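Local coordinates for protein 16 kDa salivary peptide (PDB 7KCG) that is a mosquito salivary protein of unknown function with a ricin-type beta-trefoil fold that may bind sugars, at residues L66-N76 with N109-F117. Sequence-based numbering, arbitrary orientation.
Sequences LFESQQKFNGN and NVKFSHCLF. With FMT (formic acid), chain C.
Glu68, on strand 64-69, and Asn109, the last residue of strand 104-109, which leads into the loop 110-114, have the nearest CA atoms, 7.0 Å apart; no backbone hydrogen bond joins the two segments, and the contact rests mainly on side chains. Glu68 reaches across fully extended, CG anti to the backbone N, and its OE2 accepts a short 2.5 Å hydrogen bond from His114 ND1. The bond uses the syn lone pair but is bent, 145° at the hydrogen, and the carboxylate oxygen lies 22° out of the imidazole plane. The other oxygen, OE1, is buried without a polar partner, 3.2 Å from Asn109 CB and close to Phe112 CB. The Phe112 ring crosses the Glu68 chain at a slant, its plane 35° from the carboxylate: its CD2 is 3.5 Å from Glu68 CG, while its CE2 edge meets the backbone O of Glu68 at 3.2 Å. Asn76 ND2 sits over one ring face of Phe112, toward the rim, and Gln70 CG meets the ring edge. The loop carrying Phe112 is tied back by an Asx motif, Phe112 N to Asn109 OD1 (3.0 Å), while Asn109 ND2 bonds to Gly91 O. A water links Glu68 O, Lys111 NZ and a formic acid molecule, likely a crystallisation additive, which Ser69 OG and Gln70 N also bind; Lys111 has a salt bridge to Asp89. Deeper in, Leu66 CD2 approaches Leu116 CD1 at 4.5 Å beside Trp94 and Val78. The contact thus fastens the hairpin of strands 64-69 and 76-81 to the loop between strands 104-109 and 115-118 of the beta-trefoil, with Ala127 of strand 125-128 against Glu68 and His114.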
# COMPACT_ATOMS: atom_id res chain seq x y z
N LEU A 66 0.60 3.38 -6.47
CA LEU A 66 -0.11 2.21 -5.99
C LEU A 66 -1.61 2.43 -6.11
O LEU A 66 -2.12 3.47 -5.69
CB LEU A 66 0.27 1.97 -4.52
CG LEU A 66 -0.31 0.70 -3.91
CD1 LEU A 66 0.45 -0.49 -4.45
CD2 LEU A 66 -0.22 0.76 -2.38
N PHE A 67 -2.33 1.47 -6.70
CA PHE A 67 -3.77 1.66 -6.82
C PHE A 67 -4.48 0.32 -6.79
O PHE A 67 -3.87 -0.73 -6.98
CB PHE A 67 -4.16 2.46 -8.08
CG PHE A 67 -4.06 1.68 -9.37
CD1 PHE A 67 -2.84 1.44 -9.96
CD2 PHE A 67 -5.21 1.23 -10.00
CE1 PHE A 67 -2.75 0.74 -11.16
CE2 PHE A 67 -5.13 0.51 -11.21
CZ PHE A 67 -3.91 0.27 -11.77
N GLU A 68 -5.78 0.36 -6.49
CA GLU A 68 -6.62 -0.82 -6.50
C GLU A 68 -7.47 -0.83 -7.76
O GLU A 68 -8.03 0.20 -8.14
CB GLU A 68 -7.52 -0.89 -5.26
CG GLU A 68 -8.41 -2.14 -5.25
CD GLU A 68 -9.32 -2.23 -4.03
OE1 GLU A 68 -9.21 -1.39 -3.11
OE2 GLU A 68 -10.15 -3.16 -3.99
N SER A 69 -7.58 -2.00 -8.38
CA SER A 69 -8.14 -2.14 -9.71
C SER A 69 -9.57 -2.66 -9.68
O SER A 69 -10.00 -3.32 -8.74
CB SER A 69 -7.26 -3.08 -10.54
OG SER A 69 -7.89 -3.51 -11.74
N GLN A 70 -10.30 -2.38 -10.76
CA GLN A 70 -11.60 -3.01 -10.96
C GLN A 70 -11.46 -4.50 -11.19
O GLN A 70 -12.33 -5.28 -10.77
CB GLN A 70 -12.32 -2.37 -12.15
CG GLN A 70 -12.99 -1.04 -11.84
CD GLN A 70 -14.49 -1.08 -12.07
OE1 GLN A 70 -14.96 -1.00 -13.21
NE2 GLN A 70 -15.26 -1.22 -10.99
N GLN A 71 -10.37 -4.89 -11.83
CA GLN A 71 -10.12 -6.31 -12.17
C GLN A 71 -9.90 -7.08 -10.89
O GLN A 71 -9.41 -6.49 -9.91
CB GLN A 71 -8.87 -6.36 -13.04
CG GLN A 71 -8.97 -5.52 -14.30
CD GLN A 71 -7.85 -5.83 -15.27
OE1 GLN A 71 -7.33 -6.93 -15.31
NE2 GLN A 71 -7.47 -4.83 -16.05
N LYS A 72 -10.23 -8.37 -10.91
CA LYS A 72 -10.15 -9.16 -9.66
C LYS A 72 -9.81 -10.62 -9.92
O LYS A 72 -10.32 -11.16 -10.90
CB LYS A 72 -11.45 -9.06 -8.86
CG LYS A 72 -12.68 -8.54 -9.59
CD LYS A 72 -13.70 -7.96 -8.64
N PHE A 73 -8.91 -11.18 -9.12
CA PHE A 73 -8.65 -12.64 -9.18
C PHE A 73 -9.68 -13.20 -8.21
O PHE A 73 -10.87 -13.32 -8.58
CB PHE A 73 -7.17 -12.91 -8.86
CG PHE A 73 -6.56 -12.30 -7.63
CD1 PHE A 73 -6.18 -10.97 -7.60
CD2 PHE A 73 -6.29 -13.07 -6.51
CE1 PHE A 73 -5.60 -10.41 -6.46
CE2 PHE A 73 -5.73 -12.51 -5.37
CZ PHE A 73 -5.38 -11.18 -5.35
N ASN A 74 -9.28 -13.51 -6.98
CA ASN A 74 -10.27 -13.84 -5.94
C ASN A 74 -10.48 -12.48 -5.27
O ASN A 74 -11.62 -12.01 -5.18
N GLY A 75 -9.37 -11.84 -4.89
CA GLY A 75 -9.47 -10.48 -4.35
C GLY A 75 -9.31 -9.45 -5.44
O GLY A 75 -8.91 -9.86 -6.53
N ASN A 76 -9.63 -8.18 -5.16
CA ASN A 76 -9.37 -7.11 -6.16
C ASN A 76 -7.87 -6.96 -6.24
O ASN A 76 -7.22 -7.01 -5.19
CB ASN A 76 -10.06 -5.77 -5.88
CG ASN A 76 -11.56 -5.78 -5.82
OD1 ASN A 76 -12.15 -6.46 -4.98
ND2 ASN A 76 -12.19 -4.97 -6.65
N ASN A 109 -8.44 1.93 0.61
CA ASN A 109 -8.65 2.55 -0.70
C ASN A 109 -9.90 3.42 -0.70
O ASN A 109 -10.96 3.01 -0.22
CB ASN A 109 -8.77 1.47 -1.77
CG ASN A 109 -8.66 2.04 -3.15
OD1 ASN A 109 -9.67 2.17 -3.85
ND2 ASN A 109 -7.45 2.38 -3.56
N VAL A 110 -9.78 4.64 -1.24
CA VAL A 110 -10.90 5.57 -1.24
C VAL A 110 -12.01 5.07 -2.16
O VAL A 110 -13.18 4.99 -1.78
CB VAL A 110 -10.43 6.98 -1.66
CG1 VAL A 110 -11.62 7.87 -1.99
CG2 VAL A 110 -9.55 7.59 -0.58
N LYS A 111 -11.65 4.71 -3.40
CA LYS A 111 -12.63 4.29 -4.39
C LYS A 111 -13.38 3.04 -3.93
O LYS A 111 -14.61 2.97 -4.02
CB LYS A 111 -11.94 4.04 -5.73
CG LYS A 111 -12.87 3.66 -6.88
CD LYS A 111 -12.06 3.36 -8.12
CE LYS A 111 -12.95 2.96 -9.29
NZ LYS A 111 -12.12 2.59 -10.47
N PHE A 112 -12.65 2.04 -3.44
CA PHE A 112 -13.24 0.72 -3.22
C PHE A 112 -13.56 0.42 -1.77
O PHE A 112 -14.21 -0.60 -1.50
CB PHE A 112 -12.30 -0.36 -3.75
CG PHE A 112 -12.27 -0.45 -5.26
CD1 PHE A 112 -13.35 -0.93 -5.96
CD2 PHE A 112 -11.14 -0.06 -5.96
CE1 PHE A 112 -13.32 -1.03 -7.33
CE2 PHE A 112 -11.10 -0.16 -7.35
CZ PHE A 112 -12.19 -0.64 -8.03
N SER A 113 -13.08 1.24 -0.83
CA SER A 113 -13.28 1.02 0.61
C SER A 113 -12.70 -0.32 1.07
O SER A 113 -13.31 -1.04 1.87
CB SER A 113 -14.76 1.13 0.99
OG SER A 113 -15.27 2.43 0.76
N HIS A 114 -11.51 -0.65 0.58
CA HIS A 114 -10.83 -1.89 0.92
C HIS A 114 -9.49 -1.59 1.57
O HIS A 114 -8.80 -0.65 1.18
CB HIS A 114 -10.58 -2.76 -0.33
CG HIS A 114 -11.83 -3.30 -0.95
ND1 HIS A 114 -11.85 -3.83 -2.22
CD2 HIS A 114 -13.09 -3.38 -0.49
CE1 HIS A 114 -13.07 -4.22 -2.51
NE2 HIS A 114 -13.85 -3.96 -1.47
N CYS A 115 -9.13 -2.38 2.58
CA CYS A 115 -7.86 -2.20 3.26
C CYS A 115 -6.83 -3.13 2.65
O CYS A 115 -7.09 -4.32 2.44
CB CYS A 115 -7.98 -2.46 4.76
SG CYS A 115 -8.94 -1.22 5.64
N LEU A 116 -5.64 -2.59 2.40
CA LEU A 116 -4.52 -3.39 1.93
C LEU A 116 -4.28 -4.55 2.89
O LEU A 116 -4.34 -4.39 4.12
CB LEU A 116 -3.28 -2.51 1.83
CG LEU A 116 -2.19 -2.78 0.80
CD1 LEU A 116 -2.72 -2.48 -0.61
CD2 LEU A 116 -0.99 -1.90 1.13
N PHE A 117 -4.01 -5.73 2.33
CA PHE A 117 -4.06 -6.96 3.10
C PHE A 117 -3.10 -7.96 2.48
O PHE A 117 -2.85 -7.92 1.27
CB PHE A 117 -5.51 -7.48 3.14
CG PHE A 117 -5.65 -8.95 3.48
CD1 PHE A 117 -5.55 -9.92 2.48
CD2 PHE A 117 -5.96 -9.35 4.77
CE1 PHE A 117 -5.70 -11.27 2.79
CE2 PHE A 117 -6.12 -10.70 5.08
CZ PHE A 117 -5.98 -11.65 4.08
C FMT C . -7.88 -0.66 -13.46
O1 FMT C . -8.93 -0.54 -12.85
O2 FMT C . -7.33 -1.77 -13.80
O HOH W 1 -9.34 1.39 -10.25